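Local coordinates for protein 6-phosphogluconolactonase (Trypanosoma cruzi, PDB 6VYE) that probably catalyses the hydrolysis of 6-phosphogluconolactone to 6-phosphogluconate, the second step of the pentose phosphate pathway, at residues His37-Arg41 with Thr42-Leu46; Asn95-Met98 with Ala99-Ala102; Thr208-Pro211 with Ile212-Ile215; Leu223-Gly226 with Lys227-Cys231. One frame throughout, in Å; residues are numbered along the deposited sequence.

Contact 1. Residues His37-Arg41 with Thr42-Leu46; sequences HASER and TNWPL. With PO4 (phosphate ion), chain C.
Arg41 and Trp44 both place CG opposite the carbonyl carbon and next to their own backbone N (chi1 -81° and -58°), and these torsions lay the two side chains alongside each other, pointing the same way. They belong to the turn that leads from helix 24-38 into strand 46-50 of the Rossmann-like alpha/beta fold. The turn is held by two backbone bonds of the i to i+3 type, Asn43 N to Glu40 O at 2.9 Å and Trp44 N to Arg41 O at 3.1 Å. The aliphatic part of Arg41 covers one face of the indole in a CH-pi contact: CG sits 3.6 Å from the centroid of the six-membered ring and almost directly above it. Farther out, the guanidinium plane is inclined 36° to the ring, with Trp44 CH2 over one of its faces. Arg41 NH1 forms a salt bridge with Glu74, while NH2 is used for a phosphate ion probably picked up from the crystallisation solution. The indole nitrogen is held less firmly, since Trp44 NE1 makes weak hydrogen bonds to Ser39 O and to Ile36 O. On Ser39, the hydroxyl OG lies 3.4 Å from the methyl CD2 of Leu46. A water donates to both Arg41 O (2.8 Å) and Trp44 O (2.7 Å). Phosphate O4 crowds Arg41 CD at 2.9 Å, so its exact position is doubtful, but Arg41 NH2 meets it nearly straight at 3.0 Å.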
loop_
_atom_site.group_PDB
_atom_site.type_symbol
_atom_site.label_atom_id
_atom_site.label_comp_id
_atom_site.label_asym_id
_atom_site.label_seq_id
_atom_site.Cartn_x
_atom_site.Cartn_y
_atom_site.Cartn_z
ATOM N N HIS A 37 17.483 -1.023 -8.073
ATOM C CA HIS A 37 18.724 -0.991 -8.896
ATOM C C HIS A 37 18.690 0.084 -9.986
ATOM O O HIS A 37 19.786 0.430 -10.496
ATOM C CB HIS A 37 19.006 -2.363 -9.472
ATOM C CG HIS A 37 19.383 -3.330 -8.408
ATOM N ND1 HIS A 37 20.154 -2.931 -7.330
ATOM C CD2 HIS A 37 19.137 -4.650 -8.257
ATOM C CE1 HIS A 37 20.356 -3.974 -6.536
ATOM N NE2 HIS A 37 19.706 -5.032 -7.064
ATOM N N ALA A 38 17.512 0.583 -10.357
ATOM C CA ALA A 38 17.339 1.626 -11.394
ATOM C C ALA A 38 17.708 2.975 -10.794
ATOM O O ALA A 38 17.928 3.896 -11.557
ATOM C CB ALA A 38 15.913 1.641 -11.917
ATOM N N SER A 39 17.750 3.057 -9.459
ATOM C CA SER A 39 17.999 4.276 -8.678
ATOM C C SER A 39 19.469 4.301 -8.256
ATOM O O SER A 39 19.942 3.291 -7.674
ATOM C CB SER A 39 17.094 4.294 -7.492
ATOM O OG SER A 39 16.809 5.623 -7.085
ATOM N N GLU A 40 20.168 5.407 -8.503
ATOM C CA GLU A 40 21.547 5.585 -7.962
ATOM C C GLU A 40 21.534 5.438 -6.425
ATOM O O GLU A 40 20.587 5.962 -5.759
ATOM C CB GLU A 40 22.136 6.903 -8.452
ATOM C CG GLU A 40 22.445 6.844 -9.941
ATOM C CD GLU A 40 23.234 8.022 -10.465
ATOM O OE1 GLU A 40 24.063 7.822 -11.387
ATOM O OE2 GLU A 40 23.022 9.126 -9.949
ATOM N N ARG A 41 22.545 4.731 -5.898
ATOM C CA ARG A 41 22.740 4.450 -4.446
ATOM C C ARG A 41 22.652 5.744 -3.615
ATOM O O ARG A 41 22.301 5.646 -2.431
ATOM C CB ARG A 41 24.065 3.715 -4.207
ATOM C CG ARG A 41 23.993 2.220 -4.480
ATOM C CD ARG A 41 25.337 1.513 -4.392
ATOM N NE ARG A 41 25.246 0.051 -4.437
ATOM C CZ ARG A 41 25.124 -0.685 -5.547
ATOM N NH1 ARG A 41 25.029 -2.001 -5.463
ATOM N NH2 ARG A 41 25.006 -0.100 -6.725
ATOM N N THR A 42 22.950 6.910 -4.184
ATOM C CA THR A 42 22.920 8.199 -3.442
ATOM C C THR A 42 21.482 8.596 -3.094
ATOM O O THR A 42 21.328 9.437 -2.254
ATOM C CB THR A 42 23.691 9.283 -4.199
ATOM O OG1 THR A 42 23.093 9.447 -5.473
ATOM C CG2 THR A 42 25.173 8.978 -4.314
ATOM N N ASN A 43 20.469 8.012 -3.730
ATOM C CA ASN A 43 19.030 8.288 -3.471
ATOM C C ASN A 43 18.482 7.266 -2.483
ATOM O O ASN A 43 17.361 7.505 -1.937
ATOM C CB ASN A 43 18.162 8.242 -4.730
ATOM C CG ASN A 43 18.594 9.265 -5.753
ATOM O OD1 ASN A 43 18.937 10.376 -5.400
ATOM N ND2 ASN A 43 18.680 8.863 -7.004
ATOM N N TRP A 44 19.233 6.183 -2.250
ATOM C CA TRP A 44 18.861 5.179 -1.225
ATOM C C TRP A 44 18.979 5.842 0.148
ATOM O O TRP A 44 19.816 6.724 0.355
ATOM C CB TRP A 44 19.709 3.913 -1.328
ATOM C CG TRP A 44 19.661 3.200 -2.641
ATOM C CD1 TRP A 44 19.029 3.574 -3.799
ATOM C CD2 TRP A 44 20.329 1.955 -2.925
ATOM N NE1 TRP A 44 19.280 2.647 -4.775
ATOM C CE2 TRP A 44 20.065 1.642 -4.277
ATOM C CE3 TRP A 44 21.148 1.100 -2.178
ATOM C CZ2 TRP A 44 20.575 0.500 -4.889
ATOM C CZ3 TRP A 44 21.642 -0.037 -2.777
ATOM C CH2 TRP A 44 21.376 -0.319 -4.120
ATOM N N PRO A 45 18.157 5.446 1.141
ATOM C CA PRO A 45 17.143 4.415 0.963
ATOM C C PRO A 45 15.902 4.975 0.270
ATOM O O PRO A 45 15.494 6.092 0.574
ATOM C CB PRO A 45 16.774 3.988 2.394
ATOM C CG PRO A 45 17.082 5.219 3.226
ATOM C CD PRO A 45 18.235 5.930 2.530
ATOM N N LEU A 46 15.329 4.177 -0.626
ATOM C CA LEU A 46 14.053 4.503 -1.288
ATOM C C LEU A 46 12.914 4.206 -0.309
ATOM O O LEU A 46 12.909 3.128 0.361
ATOM C CB LEU A 46 13.923 3.682 -2.573
ATOM C CG LEU A 46 15.037 3.833 -3.615
ATOM C CD1 LEU A 46 14.697 2.989 -4.814
ATOM C CD2 LEU A 46 15.194 5.277 -4.075
HETATM P P PO4 C . 25.261 3.316 -8.339
HETATM O O1 PO4 C . 26.522 2.959 -9.149
HETATM O O2 PO4 C . 25.050 4.795 -8.445
HETATM O O3 PO4 C . 24.099 2.621 -8.984
HETATM O O4 PO4 C . 25.479 2.854 -6.954
HETATM O O HOH W 1 22.458 6.460 0.245
#

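Contact 2. Residues Asn95-Met98 with Ala99-Ala102; sequences NYNM and ARQA
Arg100 reaches back one helical turn to Tyr96 and Asn97, and its side chain can be followed atom by atom. CB rests 3.1 Å from Tyr96 O and also lies over one face of the Tyr96 ring, 4.1 Å above its plane and displaced toward the rim. CG stands opposite the backbone N (chi1 -174°), which carries it past the phenol, 4.0 Å from Tyr96 OH. CD passes the same hydroxyl at a similar distance. A bend at chi3 of 110° then turns the chain aside, and at the tip NH2 comes within 2.9 Å of Asn97 OD1. That oxygen lies at the guanidinium edge, near its plane, the amide and guanidinium planes being inclined 30° to each other. Neighbouring Gln101 returns to Asn97 as well, CG meeting Asn97 O at 3.3 Å. All of this lies on helix 95-104, whose i to i+4 bonds include Arg100 N to Tyr96 O at 2.8 Å. At the first turn, Glu84 accepts hydrogen bonds from the backbone N atoms of Asn95 and Tyr96, and Asn95 ND2 donates to Asp83 O. Met98 and Ala102 touch Tyr60 of helix 54-66, and Ala99 touches Phe81. Chemically, Arg100 sets CB over the ring face, CG and CD beside the phenol oxygen, and its cationic tip near an amide oxygen, which would probably stabilise the charge.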
loop_
_atom_site.group_PDB
_atom_site.type_symbol
_atom_site.label_atom_id
_atom_site.label_comp_id
_atom_site.label_asym_id
_atom_site.label_seq_id
_atom_site.Cartn_x
_atom_site.Cartn_y
_atom_site.Cartn_z
ATOM N N ASN A 95 -0.163 -5.102 11.022
ATOM C CA ASN A 95 0.658 -5.184 9.777
ATOM C C ASN A 95 2.150 -5.123 10.148
ATOM O O ASN A 95 2.976 -5.860 9.558
ATOM C CB ASN A 95 0.281 -4.076 8.790
ATOM C CG ASN A 95 -1.109 -4.259 8.197
ATOM O OD1 ASN A 95 -1.616 -5.362 8.140
ATOM N ND2 ASN A 95 -1.732 -3.193 7.733
ATOM N N TYR A 96 2.504 -4.306 11.129
ATOM C CA TYR A 96 3.907 -4.187 11.607
ATOM C C TYR A 96 4.383 -5.544 12.172
ATOM O O TYR A 96 5.481 -6.020 11.774
ATOM C CB TYR A 96 4.065 -3.041 12.596
ATOM C CG TYR A 96 5.439 -3.032 13.197
ATOM C CD1 TYR A 96 6.545 -2.952 12.369
ATOM C CD2 TYR A 96 5.647 -3.194 14.556
ATOM C CE1 TYR A 96 7.826 -2.999 12.880
ATOM C CE2 TYR A 96 6.930 -3.236 15.087
ATOM C CZ TYR A 96 8.018 -3.126 14.239
ATOM O OH TYR A 96 9.297 -3.165 14.696
ATOM N N ASN A 97 3.560 -6.202 12.995
ATOM C CA ASN A 97 3.904 -7.525 13.597
ATOM C C ASN A 97 4.245 -8.539 12.490
ATOM O O ASN A 97 5.305 -9.258 12.604
ATOM C CB ASN A 97 2.775 -8.048 14.485
ATOM C CG ASN A 97 3.104 -9.389 15.107
ATOM O OD1 ASN A 97 4.079 -9.496 15.836
ATOM N ND2 ASN A 97 2.319 -10.405 14.803
ATOM N N MET A 98 3.421 -8.598 11.442
ATOM C CA MET A 98 3.599 -9.556 10.317
ATOM C C MET A 98 4.888 -9.216 9.537
ATOM O O MET A 98 5.696 -10.129 9.272
ATOM C CB MET A 98 2.366 -9.536 9.399
ATOM C CG MET A 98 2.498 -10.408 8.158
ATOM S SD MET A 98 3.352 -9.617 6.704
ATOM C CE MET A 98 2.000 -8.733 5.928
ATOM N N ALA A 99 5.078 -7.952 9.156
ATOM C CA ALA A 99 6.250 -7.481 8.376
ATOM C C ALA A 99 7.527 -7.751 9.190
ATOM O O ALA A 99 8.524 -8.143 8.589
ATOM C CB ALA A 99 6.100 -5.995 8.025
ATOM N N ARG A 100 7.470 -7.522 10.504
ATOM C CA ARG A 100 8.590 -7.693 11.455
ATOM C C ARG A 100 8.977 -9.179 11.502
ATOM O O ARG A 100 10.199 -9.456 11.384
ATOM C CB ARG A 100 8.206 -7.143 12.833
ATOM C CG ARG A 100 9.334 -7.123 13.859
ATOM C CD ARG A 100 8.870 -7.162 15.301
ATOM N NE ARG A 100 9.180 -8.448 15.953
ATOM C CZ ARG A 100 8.307 -9.417 16.301
ATOM N NH1 ARG A 100 8.757 -10.504 16.907
ATOM N NH2 ARG A 100 7.004 -9.307 16.076
ATOM N N GLN A 101 8.003 -10.099 11.619
ATOM C CA GLN A 101 8.317 -11.546 11.718
ATOM C C GLN A 101 8.985 -11.997 10.415
ATOM O O GLN A 101 9.956 -12.780 10.473
ATOM C CB GLN A 101 7.067 -12.352 12.064
ATOM C CG GLN A 101 6.605 -12.142 13.500
ATOM C CD GLN A 101 5.279 -12.783 13.833
ATOM O OE1 GLN A 101 5.002 -13.077 14.995
ATOM N NE2 GLN A 101 4.454 -13.021 12.820
ATOM N N ALA A 102 8.517 -11.490 9.280
ATOM C CA ALA A 102 8.874 -11.977 7.931
ATOM C C ALA A 102 10.209 -11.391 7.466
ATOM O O ALA A 102 10.906 -12.069 6.667
ATOM C CB ALA A 102 7.770 -11.631 6.968
#

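Contact 3. Residues Thr208-Pro211 with Ile212-Ile215; sequences TLTP and ITII
Thr210 meets Ile212 and Thr213 across the start of helix 211-215. Its OG1, set between the backbone N and the carbonyl carbon by a chi1 of 60°, lies 3.4 Å from Ile212 CG2, and the two side chains run side by side. Thr213 comes up obliquely, leaving Thr213 OG1 3.2 Å from Thr210 OG1. Both hydroxyls have partners beyond the turn: Thr210 OG1 is bonded to Arg189 O and weakly to Ala190 O, and Thr213 OG1 to Ala190 O. Backbone bonds tie the turn together. Thr210 O accepts Ile214 N at 3.3 Å with a 165° angle at the hydrogen, and takes a weak bond from Thr213 N; Pro211 O accepts Ile215 N at 2.8 Å. Thr210 is the N-cap residue, right before the helix that Pro211 opens as strand 206-209 of the central mixed sheet gives way to it. Ile215 CG1 packs against the same Pro211 O, at 3.3 Å, and its CD1 reaches Pro211 CB at 4.3 Å. Farther out, Ile214 leans on Val164 and Leu166 of strand 163-167. On the strand side, Thr208 OG1 donates to Leu209 O, in the carbonyl plane and on a lone pair, and is also bonded to Ser176 N.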
loop_
_atom_site.group_PDB
_atom_site.type_symbol
_atom_site.label_atom_id
_atom_site.label_comp_id
_atom_site.label_asym_id
_atom_site.label_seq_id
_atom_site.Cartn_x
_atom_site.Cartn_y
_atom_site.Cartn_z
ATOM N N THR A 208 -4.315 5.187 7.393
ATOM C CA THR A 208 -4.125 4.832 5.976
ATOM C C THR A 208 -3.539 6.036 5.253
ATOM O O THR A 208 -3.890 7.189 5.595
ATOM C CB THR A 208 -5.429 4.324 5.317
ATOM O OG1 THR A 208 -5.150 3.911 3.982
ATOM C CG2 THR A 208 -6.547 5.345 5.273
ATOM N N LEU A 209 -2.711 5.749 4.260
ATOM C CA LEU A 209 -2.334 6.721 3.226
ATOM C C LEU A 209 -3.589 7.011 2.405
ATOM O O LEU A 209 -4.526 6.140 2.327
ATOM C CB LEU A 209 -1.207 6.179 2.335
ATOM C CG LEU A 209 0.114 5.847 3.040
ATOM C CD1 LEU A 209 1.126 5.386 1.990
ATOM C CD2 LEU A 209 0.666 7.016 3.855
ATOM N N THR A 210 -3.592 8.209 1.832
ATOM C CA THR A 210 -4.761 8.758 1.132
ATOM C C THR A 210 -4.573 8.524 -0.360
ATOM O O THR A 210 -3.469 8.239 -0.836
ATOM C CB THR A 210 -4.913 10.232 1.511
ATOM O OG1 THR A 210 -3.715 10.915 1.119
ATOM C CG2 THR A 210 -5.190 10.385 2.988
ATOM N N PRO A 211 -5.645 8.674 -1.152
ATOM C CA PRO A 211 -5.495 8.652 -2.609
ATOM C C PRO A 211 -4.429 9.651 -3.103
ATOM O O PRO A 211 -3.612 9.282 -3.920
ATOM C CB PRO A 211 -6.931 8.919 -3.100
ATOM C CG PRO A 211 -7.798 8.405 -1.980
ATOM C CD PRO A 211 -7.043 8.792 -0.714
ATOM N N ILE A 212 -4.419 10.895 -2.629
ATOM C CA ILE A 212 -3.480 11.925 -3.177
ATOM C C ILE A 212 -2.028 11.434 -2.979
ATOM O O ILE A 212 -1.217 11.652 -3.858
ATOM C CB ILE A 212 -3.729 13.335 -2.610
ATOM C CG1 ILE A 212 -2.932 14.406 -3.357
ATOM C CG2 ILE A 212 -3.458 13.413 -1.122
ATOM C CD1 ILE A 212 -3.179 14.430 -4.882
ATOM N N THR A 213 -1.734 10.739 -1.897
ATOM C CA THR A 213 -0.384 10.202 -1.622
ATOM C C THR A 213 -0.028 9.111 -2.621
ATOM O O THR A 213 1.079 9.153 -3.085
ATOM C CB THR A 213 -0.224 9.647 -0.206
ATOM O OG1 THR A 213 -0.532 10.692 0.709
ATOM C CG2 THR A 213 1.195 9.179 0.034
ATOM N N ILE A 214 -0.935 8.159 -2.876
ATOM C CA ILE A 214 -0.716 7.036 -3.817
ATOM C C ILE A 214 -0.599 7.606 -5.239
ATOM O O ILE A 214 0.294 7.169 -6.037
ATOM C CB ILE A 214 -1.837 5.979 -3.677
ATOM C CG1 ILE A 214 -1.786 5.340 -2.293
ATOM C CG2 ILE A 214 -1.758 4.937 -4.789
ATOM C CD1 ILE A 214 -3.011 4.552 -1.928
ATOM N N ILE A 215 -1.462 8.552 -5.562
ATOM C CA ILE A 215 -1.520 9.187 -6.909
ATOM C C ILE A 215 -0.169 9.839 -7.256
ATOM O O ILE A 215 0.187 9.832 -8.434
ATOM C CB ILE A 215 -2.710 10.161 -6.975
ATOM C CG1 ILE A 215 -4.011 9.370 -7.179
ATOM C CG2 ILE A 215 -2.513 11.202 -8.069
ATOM C CD1 ILE A 215 -5.278 10.154 -6.879
#

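Contact 4. Residues Leu223-Gly226 with Lys227-Cys231; sequences LATG and KEKKC
Lys229 folds back on Thr225 and Gly226 where strand 219-224 runs into helix 230-237, the start of a beta-alpha-beta unit that continues to strand 256-262. The close-packed part lies round Gly226 and Thr225 O. Gly226 O accepts Lys229 N at 3.0 Å in a nearly straight bond, which winds residues 227-229 into a 3-10 turn. Gly226 has a positive phi of 103°, and the Glu228 carboxylate presses against it: OE2 lies 3.3 Å from Gly226 CA. A bend at chi2 (-87°) brings that carboxylate back over the glycine. Gly226 N is in turn bonded to Asp262 of the neighbouring strand. The Lys229 chain runs along Thr225 O, which CD passes at 3.3 Å, before chi4 of 82° turns the ammonium in. The solvent side is looser. Lys227 extends outward, where its NZ makes a long, weak ion pair with Glu267. A water accepts Thr225 N at 2.9 Å but is held weakly by Lys229 NZ. The carboxylate charge probably helps to keep the ammonium in place. Lys229 NZ donates to Thr225 O at 3.1 Å, tilted from the carbonyl plane, and forms a salt bridge with Glu228 OE1 at 3.2 Å, approaching it from above the carboxylate plane.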
loop_
_atom_site.group_PDB
_atom_site.type_symbol
_atom_site.label_atom_id
_atom_site.label_comp_id
_atom_site.label_asym_id
_atom_site.label_seq_id
_atom_site.Cartn_x
_atom_site.Cartn_y
_atom_site.Cartn_z
ATOM N N LEU A 223 -1.245 -5.816 -6.100
ATOM C CA LEU A 223 -1.355 -7.295 -6.081
ATOM C C LEU A 223 -2.844 -7.647 -6.015
ATOM O O LEU A 223 -3.542 -7.133 -5.129
ATOM C CB LEU A 223 -0.584 -7.802 -4.866
ATOM C CG LEU A 223 0.907 -7.494 -4.875
ATOM C CD1 LEU A 223 1.662 -8.344 -3.874
ATOM C CD2 LEU A 223 1.462 -7.746 -6.267
ATOM N N ALA A 224 -3.353 -8.419 -6.973
ATOM C CA ALA A 224 -4.773 -8.836 -6.957
ATOM C C ALA A 224 -4.927 -10.274 -7.477
ATOM O O ALA A 224 -4.395 -10.599 -8.556
ATOM C CB ALA A 224 -5.586 -7.847 -7.752
ATOM N N THR A 225 -5.647 -11.108 -6.736
ATOM C CA THR A 225 -5.914 -12.520 -7.126
ATOM C C THR A 225 -7.390 -12.844 -6.923
ATOM O O THR A 225 -8.061 -12.117 -6.168
ATOM C CB THR A 225 -5.096 -13.495 -6.279
ATOM O OG1 THR A 225 -5.449 -13.246 -4.911
ATOM C CG2 THR A 225 -3.609 -13.327 -6.476
ATOM N N GLY A 226 -7.850 -13.909 -7.560
ATOM C CA GLY A 226 -9.118 -14.586 -7.264
ATOM C C GLY A 226 -10.174 -14.228 -8.284
ATOM O O GLY A 226 -10.368 -12.990 -8.571
ATOM N N LYS A 227 -10.843 -15.238 -8.827
ATOM C CA LYS A 227 -12.037 -15.026 -9.682
ATOM C C LYS A 227 -13.014 -14.072 -8.979
ATOM O O LYS A 227 -13.646 -13.298 -9.678
ATOM C CB LYS A 227 -12.720 -16.351 -10.041
ATOM C CG LYS A 227 -13.749 -16.225 -11.163
ATOM C CD LYS A 227 -14.658 -17.414 -11.336
ATOM C CE LYS A 227 -15.893 -17.102 -12.170
ATOM N NZ LYS A 227 -15.618 -17.228 -13.621
ATOM N N GLU A 228 -13.125 -14.123 -7.649
ATOM C CA GLU A 228 -14.109 -13.345 -6.851
ATOM C C GLU A 228 -13.824 -11.828 -6.894
ATOM O O GLU A 228 -14.740 -11.062 -6.519
ATOM C CB GLU A 228 -14.134 -13.870 -5.410
ATOM C CG GLU A 228 -12.936 -13.472 -4.533
ATOM C CD GLU A 228 -11.695 -14.365 -4.562
ATOM O OE1 GLU A 228 -10.711 -14.082 -3.796
ATOM O OE2 GLU A 228 -11.681 -15.302 -5.370
ATOM N N LYS A 229 -12.632 -11.393 -7.334
ATOM C CA LYS A 229 -12.268 -9.952 -7.414
ATOM C C LYS A 229 -12.273 -9.458 -8.863
ATOM O O LYS A 229 -11.847 -8.331 -9.119
ATOM C CB LYS A 229 -10.892 -9.761 -6.797
ATOM C CG LYS A 229 -10.857 -10.113 -5.337
ATOM C CD LYS A 229 -9.641 -9.585 -4.670
ATOM C CE LYS A 229 -9.517 -10.090 -3.259
ATOM N NZ LYS A 229 -8.916 -11.420 -3.299
ATOM N N LYS A 230 -12.747 -10.274 -9.783
ATOM C CA LYS A 230 -12.713 -9.959 -11.232
ATOM C C LYS A 230 -13.623 -8.766 -11.512
ATOM O O LYS A 230 -13.265 -7.898 -12.346
ATOM C CB LYS A 230 -13.132 -11.177 -12.045
ATOM C CG LYS A 230 -12.901 -11.054 -13.533
ATOM C CD LYS A 230 -12.621 -12.409 -14.193
ATOM C CE LYS A 230 -13.809 -13.104 -14.831
ATOM N NZ LYS A 230 -15.128 -12.579 -14.396
ATOM N N CYS A 231 -14.756 -8.690 -10.836
ATOM C CA CYS A 231 -15.719 -7.574 -10.999
ATOM C C CYS A 231 -15.092 -6.256 -10.495
ATOM O O CYS A 231 -15.074 -5.276 -11.260
ATOM C CB CYS A 231 -17.020 -7.911 -10.294
ATOM S SG CYS A 231 -18.262 -6.619 -10.520
HETATM O O HOH W 2 -5.926 -9.970 -4.123
#

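Overall arrangement
From the N terminus, contact 1 closes the turn between helix 24-38 and strand 46-50. Contact 2 follows within helix 95-104, which packs on helix 54-66 and strand 77-85. Contact 3 comes next, where strand 206-209 passes into helix 211-215, and contact 4 ends the series where strand 219-224 leads toward helix 230-237. None nests in or crosses another, and no two touch. Contacts 1 and 4, their centres about 33 Å apart, lie on opposite sides of the chain's centre, as do contacts 2 and 3, which approach to about 9 Å between nearest atoms. Strands 46-50, 77-85, 206-209 and 219-224 belong to one mixed sheet, which relates all four contacts.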